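PDB 4HBS: putative hydrolase from Bacteroides ovatus, which is of unknown function but is a five-bladed beta-propeller and probably a hydrolase, perhaps acting on glycans. Local coordinates for residues 287-299 / 309-323. Numbering follows the deposited sequence.
Sequences TIIPLESACSMPW and MIGQSMWFGRDVLMF. With GOL (glycerol), chain C.
W299 pairs with I310 in a beta hairpin of one four-stranded propeller blade, and S296-Q312 continues the pairing past the corner at M297. Two backbone hydrogen bonds join each antiparallel hydrogen-bonded pair. W299 N reaches I310 O at 2.9 Å, and I310 N returns to W299 O. S296 N and Q312 O lie 3.1 Å apart, and Q312 N bonds S296 O. The register slips by one between them, a beta bulge at M297 and P298.

Apolar packing lies on the other face from W299 and Q312. M309 holds CG anti to its backbone N (chi1 -176°) and bends at chi3, bringing CE among I289 CG2, C295 SG and P298 CB. I289 CG2 meets this selenomethionine end with the two side chains roughly perpendicular. The F323 ring has I289 CB over one face and S293 OG at its edge, in plane; that hydroxyl is hydrogen-bonded to Q335 OE1.

Polar side chains fix the 313-318 loop. Q312 extends its amide: NE2 hydrogen-bonds G317 O at 2.9 Å, nearly in the amide plane; NE2 also bonds V356 O. A leucine here would probably leave both carbonyls without this donor and hold the loop less firmly. S313 OG joins S313 N on D319 O.

Glycerol, probably from crystallisation, bridges the segments: its O1 donates to A294 O at 2.7 Å and accepts a near-straight bond (175°) from M314 N at 2.9 Å.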
ATOM      1  N   THR A 287      20.683   8.280  -1.411  1.00 58.81           N
ATOM      2  CA  THR A 287      19.972   7.246  -0.647  1.00 56.79           C
ATOM      3  C   THR A 287      19.983   7.606   0.860  1.00 61.33           C
ATOM      4  O   THR A 287      21.029   8.028   1.365  1.00 64.09           O
ATOM      5  CB  THR A 287      20.569   5.845  -0.909  1.00 62.22           C
ATOM      6  OG1 THR A 287      19.732   4.878  -0.282  1.00 61.14           O
ATOM      7  CG2 THR A 287      22.000   5.681  -0.393  1.00 62.10           C
ATOM      8  N   ILE A 288      18.827   7.487   1.560  1.00 54.45           N
ATOM      9  CA  ILE A 288      18.757   7.810   2.990  1.00 54.12           C
ATOM     10  C   ILE A 288      18.866   6.541   3.870  1.00 58.72           C
ATOM     11  O   ILE A 288      18.797   6.667   5.082  1.00 59.61           O
ATOM     12  CB  ILE A 288      17.528   8.698   3.363  1.00 55.96           C
ATOM     13  CG1 ILE A 288      16.173   7.980   3.201  1.00 53.42           C
ATOM     14  CG2 ILE A 288      17.564   9.999   2.554  1.00 57.16           C
ATOM     15  CD1 ILE A 288      15.078   8.625   3.940  1.00 55.74           C
ATOM     16  N   ILE A 289      19.106   5.357   3.277  1.00 55.45           N
ATOM     17  CA  ILE A 289      19.347   4.085   3.996  1.00 55.22           C
ATOM     18  C   ILE A 289      20.836   3.763   3.780  1.00 63.47           C
ATOM     19  O   ILE A 289      21.471   4.466   2.985  1.00 65.34           O
ATOM     20  CB  ILE A 289      18.396   2.949   3.501  1.00 55.59           C
ATOM     21  CG1 ILE A 289      18.452   2.757   1.964  1.00 54.86           C
ATOM     22  CG2 ILE A 289      16.994   3.243   3.939  1.00 54.39           C
ATOM     23  CD1 ILE A 289      17.908   1.473   1.479  1.00 55.91           C
ATOM     24  N   PRO A 290      21.450   2.738   4.413  1.00 60.77           N
ATOM     25  CA  PRO A 290      22.882   2.478   4.143  1.00 62.11           C
ATOM     26  C   PRO A 290      23.138   2.074   2.683  1.00 68.11           C
ATOM     27  O   PRO A 290      22.221   1.621   1.984  1.00 66.50           O
ATOM     28  CB  PRO A 290      23.235   1.355   5.118  1.00 63.62           C
ATOM     29  CG  PRO A 290      22.148   1.372   6.144  1.00 67.16           C
ATOM     30  CD  PRO A 290      20.919   1.796   5.413  1.00 61.49           C
ATOM     31  N   LEU A 291      24.389   2.243   2.220  1.00 67.55           N
ATOM     32  CA  LEU A 291      24.774   1.930   0.823  1.00 67.71           C
ATOM     33  C   LEU A 291      24.859   0.405   0.590  1.00 70.21           C
ATOM     34  O   LEU A 291      24.773  -0.072  -0.549  1.00 68.00           O
ATOM     35  CB  LEU A 291      26.119   2.600   0.463  1.00 70.17           C
ATOM     36  CG  LEU A 291      26.053   4.095   0.112  1.00 76.01           C
ATOM     37  CD1 LEU A 291      25.497   4.932   1.272  1.00 76.23           C
ATOM     38  CD2 LEU A 291      27.426   4.616  -0.295  1.00 81.16           C
ATOM     39  N   GLU A 292      24.967  -0.340   1.694  1.00 67.72           N
ATOM     40  CA  GLU A 292      25.069  -1.799   1.742  1.00 67.34           C
ATOM     41  C   GLU A 292      23.659  -2.432   1.969  1.00 68.09           C
ATOM     42  O   GLU A 292      23.550  -3.655   2.115  1.00 67.06           O
ATOM     43  CB  GLU A 292      26.087  -2.240   2.850  1.00 70.40           C
ATOM     44  CG  GLU A 292      26.187  -1.302   4.057  1.00 85.16           C
ATOM     45  CD  GLU A 292      26.899  -1.826   5.284  1.00116.16           C
ATOM     46  OE1 GLU A 292      27.552  -2.893   5.201  1.00120.08           O
ATOM     47  OE2 GLU A 292      26.807  -1.151   6.336  1.00108.34           O
ATOM     48  N   SER A 293      22.588  -1.598   1.967  1.00 62.41           N
ATOM     49  CA  SER A 293      21.212  -2.034   2.155  1.00 59.63           C
ATOM     50  C   SER A 293      20.401  -1.717   0.950  1.00 62.09           C
ATOM     51  O   SER A 293      20.697  -0.777   0.213  1.00 62.37           O
ATOM     52  CB  SER A 293      20.592  -1.341   3.355  1.00 62.03           C
ATOM     53  OG  SER A 293      21.231  -1.741   4.556  1.00 69.62           O
ATOM     54  N   ALA A 294      19.344  -2.483   0.773  1.00 57.10           N
ATOM     55  CA  ALA A 294      18.404  -2.347  -0.327  1.00 55.05           C
ATOM     56  C   ALA A 294      17.033  -2.628   0.201  1.00 57.84           C
ATOM     57  O   ALA A 294      16.889  -3.490   1.068  1.00 57.11           O
ATOM     58  CB  ALA A 294      18.758  -3.328  -1.420  1.00 55.36           C
ATOM     59  N   CYS A 295      16.040  -1.865  -0.223  1.00 54.66           N
ATOM     60  CA  CYS A 295      14.674  -2.100   0.228  1.00 54.30           C
ATOM     61  C   CYS A 295      13.681  -1.442  -0.734  1.00 58.34           C
ATOM     62  O   CYS A 295      14.061  -0.545  -1.487  1.00 59.05           O
ATOM     63  CB  CYS A 295      14.486  -1.618   1.672  1.00 55.36           C
ATOM     64  SG  CYS A 295      13.419  -0.168   1.860  1.00 59.13           S
ATOM     65  N   SER A 296      12.419  -1.897  -0.711  1.00 53.71           N
ATOM     66  CA  SER A 296      11.357  -1.347  -1.557  1.00 53.08           C
ATOM     67  C   SER A 296      10.125  -1.001  -0.714  1.00 55.97           C
ATOM     68  O   SER A 296       9.875  -1.636   0.313  1.00 56.20           O
ATOM     69  CB  SER A 296      10.984  -2.332  -2.659  1.00 56.54           C
ATOM     70  OG  SER A 296      10.404  -3.504  -2.115  1.00 71.15           O
HETATM   71  N   MSE A 297       9.348  -0.007  -1.173  1.00 50.39           N
HETATM   72  CA  MSE A 297       8.153   0.484  -0.491  1.00 48.86           C
HETATM   73  C   MSE A 297       8.477   0.819   0.976  1.00 54.18           C
HETATM   74  O   MSE A 297       7.932   0.200   1.887  1.00 55.53           O
HETATM   75  CB  MSE A 297       6.972  -0.531  -0.606  1.00 49.30           C
HETATM   76  CG  MSE A 297       6.152  -0.362  -1.868  1.00 54.60           C
HETATM   77 SE   MSE A 297       5.411   1.420  -2.040  0.75 61.80          SE
HETATM   78  CE  MSE A 297       5.063   1.451  -3.954  1.00 58.20           C
ATOM     79  N   PRO A 298       9.409   1.759   1.221  1.00 49.82           N
ATOM     80  CA  PRO A 298       9.765   2.095   2.607  1.00 49.51           C
ATOM     81  C   PRO A 298       8.652   2.871   3.287  1.00 52.95           C
ATOM     82  O   PRO A 298       8.178   3.851   2.727  1.00 53.36           O
ATOM     83  CB  PRO A 298      11.015   2.950   2.436  1.00 52.13           C
ATOM     84  CG  PRO A 298      10.829   3.610   1.140  1.00 56.62           C
ATOM     85  CD  PRO A 298      10.167   2.587   0.265  1.00 51.55           C
ATOM     86  N   TRP A 299       8.226   2.426   4.469  1.00 48.69           N
ATOM     87  CA  TRP A 299       7.182   3.078   5.256  1.00 48.36           C
ATOM     88  C   TRP A 299       7.811   3.675   6.438  1.00 54.88           C
ATOM     89  O   TRP A 299       8.315   2.924   7.268  1.00 55.87           O
ATOM     90  CB  TRP A 299       6.134   2.059   5.698  1.00 46.17           C
ATOM     91  CG  TRP A 299       5.276   1.612   4.575  1.00 46.10           C
ATOM     92  CD1 TRP A 299       5.477   0.536   3.760  1.00 48.12           C
ATOM     93  CD2 TRP A 299       4.144   2.305   4.062  1.00 45.92           C
ATOM     94  NE1 TRP A 299       4.538   0.522   2.758  1.00 47.23           N
ATOM     95  CE2 TRP A 299       3.687   1.590   2.933  1.00 48.98           C
ATOM     96  CE3 TRP A 299       3.469   3.474   4.442  1.00 48.07           C
ATOM     97  CZ2 TRP A 299       2.555   1.991   2.202  1.00 47.55           C
ATOM     98  CZ3 TRP A 299       2.355   3.869   3.718  1.00 49.15           C
ATOM     99  CH2 TRP A 299       1.910   3.133   2.615  1.00 48.58           C
HETATM  100  N   MSE A 309      11.817   2.928   9.919  1.00 48.48           N
HETATM  101  CA  MSE A 309      11.444   2.662   8.535  1.00 46.30           C
HETATM  102  C   MSE A 309      11.239   1.199   8.379  1.00 51.16           C
HETATM  103  O   MSE A 309      12.069   0.450   8.876  1.00 51.69           O
HETATM  104  CB  MSE A 309      12.542   3.116   7.595  1.00 48.17           C
HETATM  105  CG  MSE A 309      12.180   2.946   6.153  1.00 52.25           C
HETATM  106 SE   MSE A 309      13.628   3.538   5.014  0.75 58.85          SE
HETATM  107  CE  MSE A 309      13.840   1.971   4.243  1.00 54.86           C
ATOM    108  N   ILE A 310      10.164   0.767   7.686  1.00 47.17           N
ATOM    109  CA  ILE A 310       9.912  -0.664   7.447  1.00 46.10           C
ATOM    110  C   ILE A 310       9.761  -0.856   5.964  1.00 49.24           C
ATOM    111  O   ILE A 310       8.947  -0.193   5.341  1.00 48.98           O
ATOM    112  CB  ILE A 310       8.694  -1.225   8.219  1.00 48.58           C
ATOM    113  CG1 ILE A 310       8.863  -1.012   9.732  1.00 50.53           C
ATOM    114  CG2 ILE A 310       8.503  -2.740   7.911  1.00 47.87           C
ATOM    115  CD1 ILE A 310       7.648  -1.126  10.448  1.00 63.79           C
ATOM    116  N   GLY A 311      10.537  -1.760   5.410  1.00 45.56           N
ATOM    117  CA  GLY A 311      10.506  -2.048   3.987  1.00 44.58           C
ATOM    118  C   GLY A 311      10.738  -3.505   3.699  1.00 48.01           C
ATOM    119  O   GLY A 311      11.223  -4.244   4.552  1.00 48.90           O
ATOM    120  N   GLN A 312      10.365  -3.927   2.512  1.00 43.93           N
ATOM    121  CA  GLN A 312      10.561  -5.295   2.075  1.00 43.79           C
ATOM    122  C   GLN A 312      11.958  -5.426   1.549  1.00 51.49           C
ATOM    123  O   GLN A 312      12.399  -4.547   0.817  1.00 52.76           O
ATOM    124  CB  GLN A 312       9.576  -5.611   0.979  1.00 43.78           C
ATOM    125  CG  GLN A 312       9.519  -7.073   0.612  1.00 50.96           C
ATOM    126  CD  GLN A 312       8.766  -7.262  -0.660  1.00 63.26           C
ATOM    127  OE1 GLN A 312       8.206  -6.311  -1.239  1.00 59.81           O
ATOM    128  NE2 GLN A 312       8.740  -8.489  -1.123  1.00 49.16           N
ATOM    129  N   SER A 313      12.656  -6.523   1.862  1.00 49.06           N
ATOM    130  CA  SER A 313      14.009  -6.725   1.341  1.00 49.70           C
ATOM    131  C   SER A 313      13.945  -6.852  -0.191  1.00 52.99           C
ATOM    132  O   SER A 313      12.872  -7.096  -0.749  1.00 51.61           O
ATOM    133  CB  SER A 313      14.673  -7.941   1.980  1.00 54.28           C
ATOM    134  OG  SER A 313      13.992  -9.144   1.673  1.00 66.73           O
HETATM  135  N   MSE A 314      15.074  -6.620  -0.854  1.00 50.45           N
HETATM  136  CA  MSE A 314      15.149  -6.584  -2.312  1.00 50.28           C
HETATM  137  C   MSE A 314      14.812  -7.894  -3.045  1.00 56.21           C
HETATM  138  O   MSE A 314      14.909  -8.982  -2.482  1.00 56.68           O
HETATM  139  CB  MSE A 314      16.525  -6.132  -2.759  1.00 53.57           C
HETATM  140  CG  MSE A 314      17.586  -7.207  -2.642  1.00 61.22           C
HETATM  141 SE   MSE A 314      19.356  -6.528  -2.947  0.75 70.76          SE
HETATM  142  CE  MSE A 314      19.008  -5.333  -4.534  1.00 67.01           C
ATOM    143  N   TRP A 315      14.474  -7.716  -4.351  1.00 53.59           N
ATOM    144  CA  TRP A 315      14.039  -8.694  -5.348  0.50 53.77           C
ATOM    145  C   TRP A 315      12.984  -9.648  -4.772  1.00 55.91           C
ATOM    146  O   TRP A 315      13.097 -10.882  -4.776  1.00 56.06           O
ATOM    147  CB  TRP A 315      15.222  -9.413  -6.031  0.50 54.25           C
ATOM    148  CG  TRP A 315      15.902  -8.565  -7.081  0.50 56.32           C
ATOM    149  CD1 TRP A 315      17.214  -8.187  -7.108  0.50 60.63           C
ATOM    150  CD2 TRP A 315      15.291  -7.982  -8.249  0.50 56.06           C
ATOM    151  NE1 TRP A 315      17.465  -7.420  -8.226  0.50 60.62           N
ATOM    152  CE2 TRP A 315      16.300  -7.273  -8.940  0.50 61.17           C
ATOM    153  CE3 TRP A 315      13.987  -7.999  -8.787  0.50 56.29           C
ATOM    154  CZ2 TRP A 315      16.046  -6.581 -10.133  0.50 60.55           C
ATOM    155  CZ3 TRP A 315      13.735  -7.304  -9.959  0.50 57.80           C
ATOM    156  CH2 TRP A 315      14.755  -6.607 -10.620  0.50 59.56           C
ATOM    157  N   PHE A 316      11.887  -9.013  -4.319  1.00 51.25           N
ATOM    158  CA  PHE A 316      10.706  -9.686  -3.773  1.00 50.28           C
ATOM    159  C   PHE A 316      11.072 -10.630  -2.619  1.00 54.12           C
ATOM    160  O   PHE A 316      10.597 -11.775  -2.562  1.00 54.54           O
ATOM    161  CB  PHE A 316       9.968 -10.463  -4.870  1.00 51.72           C
ATOM    162  CG  PHE A 316       9.569  -9.624  -6.050  1.00 53.05           C
ATOM    163  CD1 PHE A 316       8.530  -8.720  -5.951  1.00 55.28           C
ATOM    164  CD2 PHE A 316      10.182  -9.793  -7.285  1.00 55.96           C
ATOM    165  CE1 PHE A 316       8.098  -8.001  -7.066  1.00 56.32           C
ATOM    166  CE2 PHE A 316       9.778  -9.044  -8.393  1.00 58.39           C
ATOM    167  CZ  PHE A 316       8.728  -8.165  -8.281  1.00 55.68           C
ATOM    168  N   GLY A 317      11.932 -10.154  -1.732  1.00 48.91           N
ATOM    169  CA  GLY A 317      12.371 -10.951  -0.605  1.00 48.09           C
ATOM    170  C   GLY A 317      11.263 -11.081   0.408  1.00 49.24           C
ATOM    171  O   GLY A 317      10.409 -10.201   0.520  1.00 47.66           O
ATOM    172  N   ARG A 318      11.246 -12.198   1.110  1.00 45.44           N
ATOM    173  CA  ARG A 318      10.255 -12.459   2.137  1.00 43.97           C
ATOM    174  C   ARG A 318      10.686 -11.798   3.427  1.00 47.04           C
ATOM    175  O   ARG A 318       9.835 -11.626   4.291  1.00 46.32           O
ATOM    176  CB  ARG A 318      10.045 -13.969   2.335  1.00 43.68           C
ATOM    177  CG  ARG A 318       9.572 -14.678   1.078  1.00 45.96           C
ATOM    178  CD  ARG A 318       9.249 -16.150   1.278  1.00 51.24           C
ATOM    179  NE  ARG A 318      10.425 -16.985   1.605  1.00 58.26           N
ATOM    180  CZ  ARG A 318      10.631 -17.660   2.751  1.00 73.32           C
ATOM    181  NH1 ARG A 318       9.749 -17.591   3.752  1.00 56.07           N
ATOM    182  NH2 ARG A 318      11.728 -18.398   2.906  1.00 58.96           N
ATOM    183  N   ASP A 319      11.984 -11.406   3.580  1.00 44.71           N
ATOM    184  CA  ASP A 319      12.441 -10.713   4.801  1.00 45.73           C
ATOM    185  C   ASP A 319      11.924  -9.257   4.837  1.00 49.64           C
ATOM    186  O   ASP A 319      12.181  -8.498   3.908  1.00 49.04           O
ATOM    187  CB  ASP A 319      13.989 -10.723   4.933  1.00 48.69           C
ATOM    188  CG  ASP A 319      14.632 -12.065   5.292  1.00 56.94           C
ATOM    189  OD1 ASP A 319      13.886 -13.016   5.623  1.00 56.59           O
ATOM    190  OD2 ASP A 319      15.887 -12.153   5.264  1.00 61.77           O
ATOM    191  N   VAL A 320      11.166  -8.899   5.898  1.00 46.82           N
ATOM    192  CA  VAL A 320      10.652  -7.540   6.127  1.00 46.30           C
ATOM    193  C   VAL A 320      11.709  -6.832   6.941  1.00 50.56           C
ATOM    194  O   VAL A 320      11.993  -7.273   8.055  1.00 51.70           O
ATOM    195  CB  VAL A 320       9.289  -7.564   6.848  1.00 49.48           C
ATOM    196  CG1 VAL A 320       8.822  -6.147   7.188  1.00 49.39           C
ATOM    197  CG2 VAL A 320       8.255  -8.297   6.001  1.00 48.27           C
ATOM    198  N   LEU A 321      12.315  -5.768   6.392  1.00 45.38           N
ATOM    199  CA  LEU A 321      13.414  -5.048   7.037  1.00 45.40           C
ATOM    200  C   LEU A 321      12.969  -3.849   7.835  1.00 49.71           C
ATOM    201  O   LEU A 321      11.937  -3.253   7.537  1.00 48.77           O
ATOM    202  CB  LEU A 321      14.405  -4.564   5.977  1.00 45.26           C
ATOM    203  CG  LEU A 321      14.916  -5.621   5.020  1.00 48.82           C
ATOM    204  CD1 LEU A 321      15.916  -5.022   4.073  1.00 49.99           C
ATOM    205  CD2 LEU A 321      15.507  -6.810   5.767  1.00 48.78           C
HETATM  206  N   MSE A 322      13.788  -3.461   8.825  1.00 46.67           N
HETATM  207  CA  MSE A 322      13.547  -2.278   9.631  1.00 46.41           C
HETATM  208  C   MSE A 322      14.852  -1.528   9.856  1.00 53.43           C
HETATM  209  O   MSE A 322      15.872  -2.155  10.152  1.00 54.43           O
HETATM  210  CB  MSE A 322      12.899  -2.621  10.974  1.00 48.26           C
HETATM  211  CG  MSE A 322      12.447  -1.366  11.740  1.00 55.34           C
HETATM  212 SE   MSE A 322      11.704  -1.693  13.478  0.75 63.44          SE
HETATM  213  CE  MSE A 322      10.073  -2.228  12.926  1.00 58.80           C
ATOM    214  N   PHE A 323      14.801  -0.181   9.730  1.00 50.60           N
ATOM    215  CA  PHE A 323      15.922   0.750   9.965  1.00 51.47           C
ATOM    216  C   PHE A 323      15.455   1.839  10.890  1.00 55.99           C
ATOM    217  O   PHE A 323      14.250   2.059  10.991  1.00 55.46           O
ATOM    218  CB  PHE A 323      16.406   1.393   8.658  1.00 53.04           C
ATOM    219  CG  PHE A 323      16.637   0.459   7.505  1.00 53.61           C
ATOM    220  CD1 PHE A 323      15.572  -0.033   6.766  1.00 54.60           C
ATOM    221  CD2 PHE A 323      17.924   0.116   7.115  1.00 57.13           C
ATOM    222  CE1 PHE A 323      15.786  -0.883   5.681  1.00 54.99           C
ATOM    223  CE2 PHE A 323      18.136  -0.720   6.022  1.00 59.29           C
ATOM    224  CZ  PHE A 323      17.065  -1.213   5.310  1.00 55.60           C
TER
HETATM  225  C1  GOL C 501      18.480  -6.976   1.096  1.00 55.28           C
HETATM  226  O1  GOL C 501      17.408  -6.094   0.799  1.00 53.47           O
HETATM  227  C2  GOL C 501      19.667  -6.246   1.679  1.00 55.74           C
HETATM  228  O2  GOL C 501      19.202  -5.219   2.563  1.00 53.99           O
HETATM  229  C3  GOL C 501      20.468  -7.282   2.441  1.00 58.40           C
HETATM  230  O3  GOL C 501      21.143  -6.734   3.572  1.00 60.15           O